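PDB 5VPR: cysteine desulfurase from Elizabethkingia anophelis NUHP1, which probably removes sulfur from L-cysteine to give L-alanine, passing it to a sulfur carrier with the help of a covalently bound pyridoxal phosphate. Local coordinates for residues 99-104 with 205-210; 148-153 with 160-165. All blocks are in the same frame, centred on the assembly; numbering follows the deposited sequence.

Contact 1 of 2, residues 99-104 with 205-210; sequences KGTTEG and FIDGAQ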
loop_
_atom_site.group_PDB
_atom_site.type_symbol
_atom_site.label_atom_id
_atom_site.label_comp_id
_atom_site.label_asym_id
_atom_site.label_seq_id
_atom_site.Cartn_x
_atom_site.Cartn_y
_atom_site.Cartn_z
ATOM N N LYS A 99 -11.063 -0.120 7.756
ATOM C CA LYS A 99 -11.665 -0.120 6.430
ATOM C C LYS A 99 -10.715 0.384 5.348
ATOM O O LYS A 99 -11.132 0.527 4.197
ATOM C CB LYS A 99 -12.948 0.703 6.439
ATOM C CG LYS A 99 -13.891 0.379 7.620
ATOM C CD LYS A 99 -14.132 -1.126 7.836
ATOM C CE LYS A 99 -15.595 -1.422 8.184
ATOM N NZ LYS A 99 -16.015 -1.064 9.570
ATOM N N GLY A 100 -9.453 0.628 5.681
ATOM C CA GLY A 100 -8.504 1.158 4.718
ATOM C C GLY A 100 -7.371 1.870 5.423
ATOM O O GLY A 100 -7.416 2.123 6.625
ATOM N N THR A 101 -6.326 2.187 4.652
ATOM C CA THR A 101 -5.186 2.910 5.222
ATOM C C THR A 101 -5.621 4.248 5.811
ATOM O O THR A 101 -5.185 4.637 6.907
ATOM C CB THR A 101 -4.106 3.145 4.156
ATOM O OG1 THR A 101 -3.712 1.897 3.572
ATOM C CG2 THR A 101 -2.874 3.794 4.786
ATOM N N THR A 102 -6.475 4.970 5.089
ATOM C CA THR A 102 -6.913 6.281 5.548
ATOM C C THR A 102 -7.590 6.196 6.910
ATOM O O THR A 102 -7.365 7.057 7.770
ATOM C CB THR A 102 -7.840 6.907 4.504
ATOM O OG1 THR A 102 -7.110 7.087 3.284
ATOM C CG2 THR A 102 -8.368 8.256 4.980
ATOM N N GLU A 103 -8.404 5.153 7.135
ATOM C CA GLU A 103 -9.033 4.972 8.442
ATOM C C GLU A 103 -7.986 4.757 9.530
ATOM O O GLU A 103 -8.076 5.336 10.621
ATOM C CB GLU A 103 -10.006 3.794 8.396
ATOM C CG GLU A 103 -11.364 4.093 7.754
ATOM C CD GLU A 103 -11.360 4.063 6.225
ATOM O OE1 GLU A 103 -10.290 3.822 5.597
ATOM O OE2 GLU A 103 -12.455 4.285 5.654
ATOM N N GLY A 104 -6.991 3.900 9.260
ATOM C CA GLY A 104 -5.938 3.669 10.240
ATOM C C GLY A 104 -5.209 4.947 10.604
ATOM O O GLY A 104 -4.925 5.200 11.777
ATOM N N PHE A 205 4.924 6.228 12.968
ATOM C CA PHE A 205 3.829 5.688 12.158
ATOM C C PHE A 205 4.350 5.428 10.751
ATOM O O PHE A 205 4.788 6.360 10.069
ATOM C CB PHE A 205 2.651 6.669 12.128
ATOM C CG PHE A 205 1.413 6.159 11.413
ATOM C CD1 PHE A 205 0.284 5.799 12.134
ATOM C CD2 PHE A 205 1.361 6.086 10.034
ATOM C CE1 PHE A 205 -0.872 5.356 11.492
ATOM C CE2 PHE A 205 0.198 5.640 9.384
ATOM C CZ PHE A 205 -0.914 5.270 10.125
ATOM N N ILE A 206 4.272 4.177 10.306
ATOM C CA ILE A 206 4.662 3.803 8.950
ATOM C C ILE A 206 3.400 3.479 8.145
ATOM O O ILE A 206 2.643 2.569 8.497
ATOM C CB ILE A 206 5.624 2.610 8.943
ATOM C CG1 ILE A 206 6.862 2.917 9.799
ATOM C CG2 ILE A 206 6.056 2.315 7.500
ATOM C CD1 ILE A 206 7.725 4.021 9.213
ATOM N N ASP A 207 3.186 4.223 7.071
ATOM C CA ASP A 207 2.182 3.906 6.051
ATOM C C ASP A 207 2.791 2.905 5.069
ATOM O O ASP A 207 3.641 3.265 4.244
ATOM C CB ASP A 207 1.757 5.206 5.380
ATOM C CG ASP A 207 0.862 5.010 4.149
ATOM O OD1 ASP A 207 0.643 3.872 3.655
ATOM O OD2 ASP A 207 0.393 6.064 3.667
ATOM N N GLY A 208 2.378 1.643 5.172
ATOM C CA GLY A 208 2.884 0.604 4.292
ATOM C C GLY A 208 1.923 0.197 3.184
ATOM O O GLY A 208 2.055 -0.899 2.614
ATOM N N ALA A 209 0.977 1.080 2.834
ATOM C CA ALA A 209 -0.039 0.702 1.846
ATOM C C ALA A 209 0.598 0.260 0.532
ATOM O O ALA A 209 0.154 -0.717 -0.086
ATOM C CB ALA A 209 -1.011 1.858 1.602
ATOM N N GLN A 210 1.646 0.950 0.093
ATOM C CA GLN A 210 2.296 0.594 -1.161
ATOM C C GLN A 210 3.453 -0.372 -0.951
ATOM O O GLN A 210 4.089 -0.787 -1.920
ATOM C CB GLN A 210 2.770 1.861 -1.883
ATOM C CG GLN A 210 2.968 1.690 -3.383
ATOM C CD GLN A 210 1.715 1.175 -4.085
ATOM O OE1 GLN A 210 1.720 0.088 -4.673
ATOM N NE2 GLN A 210 0.633 1.958 -4.019
#

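Contact 2 of 2, residues 148-153 with 160-165; sequences RVIPMN and IDVLDE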
loop_
_atom_site.group_PDB
_atom_site.type_symbol
_atom_site.label_atom_id
_atom_site.label_comp_id
_atom_site.label_asym_id
_atom_site.label_seq_id
_atom_site.Cartn_x
_atom_site.Cartn_y
_atom_site.Cartn_z
ATOM N N ARG A 148 5.528 19.683 10.656
ATOM C CA ARG A 148 6.741 19.835 9.866
ATOM C C ARG A 148 6.785 18.739 8.810
ATOM O O ARG A 148 6.399 17.596 9.070
ATOM C CB ARG A 148 7.989 19.785 10.745
ATOM C CG ARG A 148 7.788 20.436 12.102
ATOM C CD ARG A 148 9.081 20.516 12.859
ATOM N NE ARG A 148 9.902 21.624 12.395
ATOM C CZ ARG A 148 11.135 21.871 12.822
ATOM N NH1 ARG A 148 11.701 21.077 13.722
ATOM N NH2 ARG A 148 11.805 22.907 12.345
ATOM N N VAL A 149 7.243 19.093 7.614
ATOM C CA VAL A 149 7.176 18.209 6.461
ATOM C C VAL A 149 8.585 17.961 5.965
ATOM O O VAL A 149 9.325 18.913 5.693
ATOM C CB VAL A 149 6.303 18.798 5.342
ATOM C CG1 VAL A 149 6.179 17.803 4.188
ATOM C CG2 VAL A 149 4.941 19.158 5.890
ATOM N N ILE A 150 8.956 16.693 5.865
ATOM C CA ILE A 150 10.273 16.354 5.314
ATOM C C ILE A 150 10.285 16.704 3.827
ATOM O O ILE A 150 9.400 16.251 3.082
ATOM C CB ILE A 150 10.580 14.870 5.536
ATOM C CG1 ILE A 150 10.614 14.553 7.033
ATOM C CG2 ILE A 150 11.911 14.502 4.873
ATOM C CD1 ILE A 150 10.750 13.081 7.334
ATOM N N PRO A 151 11.233 17.508 3.354
ATOM C CA PRO A 151 11.230 17.887 1.939
ATOM C C PRO A 151 11.618 16.718 1.051
ATOM O O PRO A 151 12.267 15.759 1.475
ATOM C CB PRO A 151 12.277 19.004 1.854
ATOM C CG PRO A 151 12.686 19.307 3.270
ATOM C CD PRO A 151 12.365 18.099 4.085
ATOM N N MET A 152 11.206 16.815 -0.210
ATOM C CA MET A 152 11.657 15.902 -1.249
ATOM C C MET A 152 12.749 16.558 -2.079
ATOM O O MET A 152 12.677 17.753 -2.382
ATOM C CB MET A 152 10.501 15.483 -2.149
ATOM C CG MET A 152 9.826 14.219 -1.682
ATOM S SD MET A 152 8.601 13.670 -2.865
ATOM C CE MET A 152 9.391 14.140 -4.403
ATOM N N ASN A 153 13.772 15.776 -2.425
ATOM C CA ASN A 153 14.806 16.222 -3.346
ATOM C C ASN A 153 14.278 16.189 -4.783
ATOM O O ASN A 153 13.159 15.739 -5.055
ATOM C CB ASN A 153 16.057 15.358 -3.212
ATOM C CG ASN A 153 16.665 15.414 -1.821
ATOM O OD1 ASN A 153 17.262 16.417 -1.430
ATOM N ND2 ASN A 153 16.537 14.325 -1.078
ATOM N N ILE A 160 16.129 13.204 4.330
ATOM C CA ILE A 160 15.920 12.720 5.693
ATOM C C ILE A 160 16.931 13.275 6.675
ATOM O O ILE A 160 16.703 13.195 7.888
ATOM C CB ILE A 160 15.953 11.184 5.789
ATOM C CG1 ILE A 160 17.338 10.642 5.442
ATOM C CG2 ILE A 160 14.887 10.585 4.896
ATOM C CD1 ILE A 160 17.495 9.179 5.760
ATOM N N ASP A 161 18.030 13.848 6.191
ATOM C CA ASP A 161 19.001 14.434 7.106
ATOM C C ASP A 161 18.466 15.684 7.799
ATOM O O ASP A 161 19.079 16.150 8.766
ATOM C CB ASP A 161 20.307 14.733 6.361
ATOM C CG ASP A 161 21.124 13.469 6.078
ATOM O OD1 ASP A 161 20.979 12.482 6.838
ATOM O OD2 ASP A 161 21.912 13.468 5.102
ATOM N N VAL A 162 17.320 16.208 7.365
ATOM C CA VAL A 162 16.690 17.291 8.108
ATOM C C VAL A 162 16.284 16.833 9.510
ATOM O O VAL A 162 16.218 17.648 10.442
ATOM C CB VAL A 162 15.498 17.848 7.307
ATOM C CG1 VAL A 162 14.223 17.048 7.560
ATOM C CG2 VAL A 162 15.300 19.307 7.621
ATOM N N LEU A 163 16.029 15.531 9.694
ATOM C CA LEU A 163 15.671 15.021 11.017
ATOM C C LEU A 163 16.772 15.284 12.035
ATOM O O LEU A 163 16.485 15.457 13.222
ATOM C CB LEU A 163 15.367 13.524 10.941
ATOM C CG LEU A 163 14.217 13.121 10.007
ATOM C CD1 LEU A 163 14.012 11.612 9.980
ATOM C CD2 LEU A 163 12.953 13.822 10.432
ATOM N N ASP A 164 18.028 15.333 11.584
ATOM C CA ASP A 164 19.146 15.588 12.487
ATOM C C ASP A 164 19.001 16.919 13.214
ATOM O O ASP A 164 19.473 17.058 14.349
ATOM C CB ASP A 164 20.465 15.547 11.712
ATOM C CG ASP A 164 20.862 14.137 11.302
ATOM O OD1 ASP A 164 20.175 13.174 11.715
ATOM O OD2 ASP A 164 21.864 13.991 10.568
ATOM N N GLU A 165 18.339 17.899 12.595
ATOM C CA GLU A 165 18.088 19.188 13.232
ATOM C C GLU A 165 16.696 19.304 13.851
ATOM O O GLU A 165 16.540 20.005 14.858
ATOM C CB GLU A 165 18.291 20.324 12.220
#

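Contact 1 of 2, residues 99-104 with 205-210
T101 stands with its methyl CG2 anti to the backbone N and its hydroxyl beside that N (chi1 -56°), a turn that faces CG2 to D207 at the end of strand 203-207 and OG1 to A209 in the turn after it. D207 answers with CG anti to its own backbone N (chi1 171°), which brings the carboxylate up to the threonine methyl. The two side chains cross at about a right angle, and CG2 of T101 lies 3.7 Å from OD1 of D207. The other branch, OG1 of T101, comes to 3.3 Å from CB of A209, while its hydrogen bond is made with S230. Further along, O of G104 lies at the edge of the F205 ring, near its plane, 4.1 Å from CE1 of F205.

No hydrogen bond joins the segments; polarity is settled around them. OD1 of D207 accepts the backbone N-H of A209 at 2.9 Å, nearly straight at 165°, closing an Asx turn that fixes the rotation of the carboxylate. T102 OG1 hydrogen-bonds to the phosphate oxygen OP2 of LLP at position 233, and Q210 NE2 to its ring oxygen O3. The chemistry implies a carboxylate set by the Asx turn and by CG2 of T101, with OD2 near the pyridine nitrogen N1 of LLP, as in fold-type I pyridoxal phosphate enzymes.

Contact 2 of 2, residues 148-153 with 160-165
The terminal methyl CD1 of I150 lies 3.9 Å from the branch methyl CD2 of L163, and the two side chains cross at about a right angle. The second branch, CG2 of I150, lies 4.4 Å from CG1 of V162. P151 takes the neighbouring place: CD of the P151 ring lies 4.1 Å from CG1 of V162. I160 gives its backbone to this face, with its N 4.4 Å from CG2 of I150, and its CB points away from the strand.

Torsions explain how V162 serves both partners. Its CG1 sits between the backbone N and the carbonyl carbon (chi1 85°), and this rotation carries that methyl toward the proline ring and the isoleucine branch. The turn is secured by backbone bonds within 160-165, from N of L163 to O of I160 at 3.0 Å and from N of E165 to O of V162, also at 3.0 Å.

Farther out, I123 of the paired strand 121-125 touches both I150 and L163, while I192 of helix 189-199 receives I160 and L163. P151 is bonded through the backbone to Q159 across the intervening loop. R148 forms a salt bridge with E121 and a cation-pi contact with W166, and D164 forms a salt bridge with K195.

Across the segments themselves the side-chain contacts are all apolar, without a hydrogen bond or ion pair. They pack the strand-to-helix half of a beta-alpha-beta crossover from edge strand 146-150 to the parallel strand 171-177. The chemistry implies that apolar side chains join the strand to the short helix that follows it, whereas R148 and D164 find their charged partners outside the two segments.

In the fold
Both contacts reach the same seven-stranded mixed sheet of the class-V aminotransferase fold, but at different depths. Contact 1 joins the start of helix 101-111 to strand 203-207 in the middle of the sheet, its centre about 7 Å from that of the chain. Contact 2 lies at the edge strand 146-150. Its centre is about 23 Å from the centre of the chain. The centres of the two contacts are about 21 Å apart, their nearest atoms about 9 Å, and they do not touch. Along the chain, 148-153 and 160-165 both fall between 99-104 and 205-210, so the shorter-range contact forms within the span bridged by the longer one. The inner contact borders the cofactor, whereas the outer one packs a sheet edge.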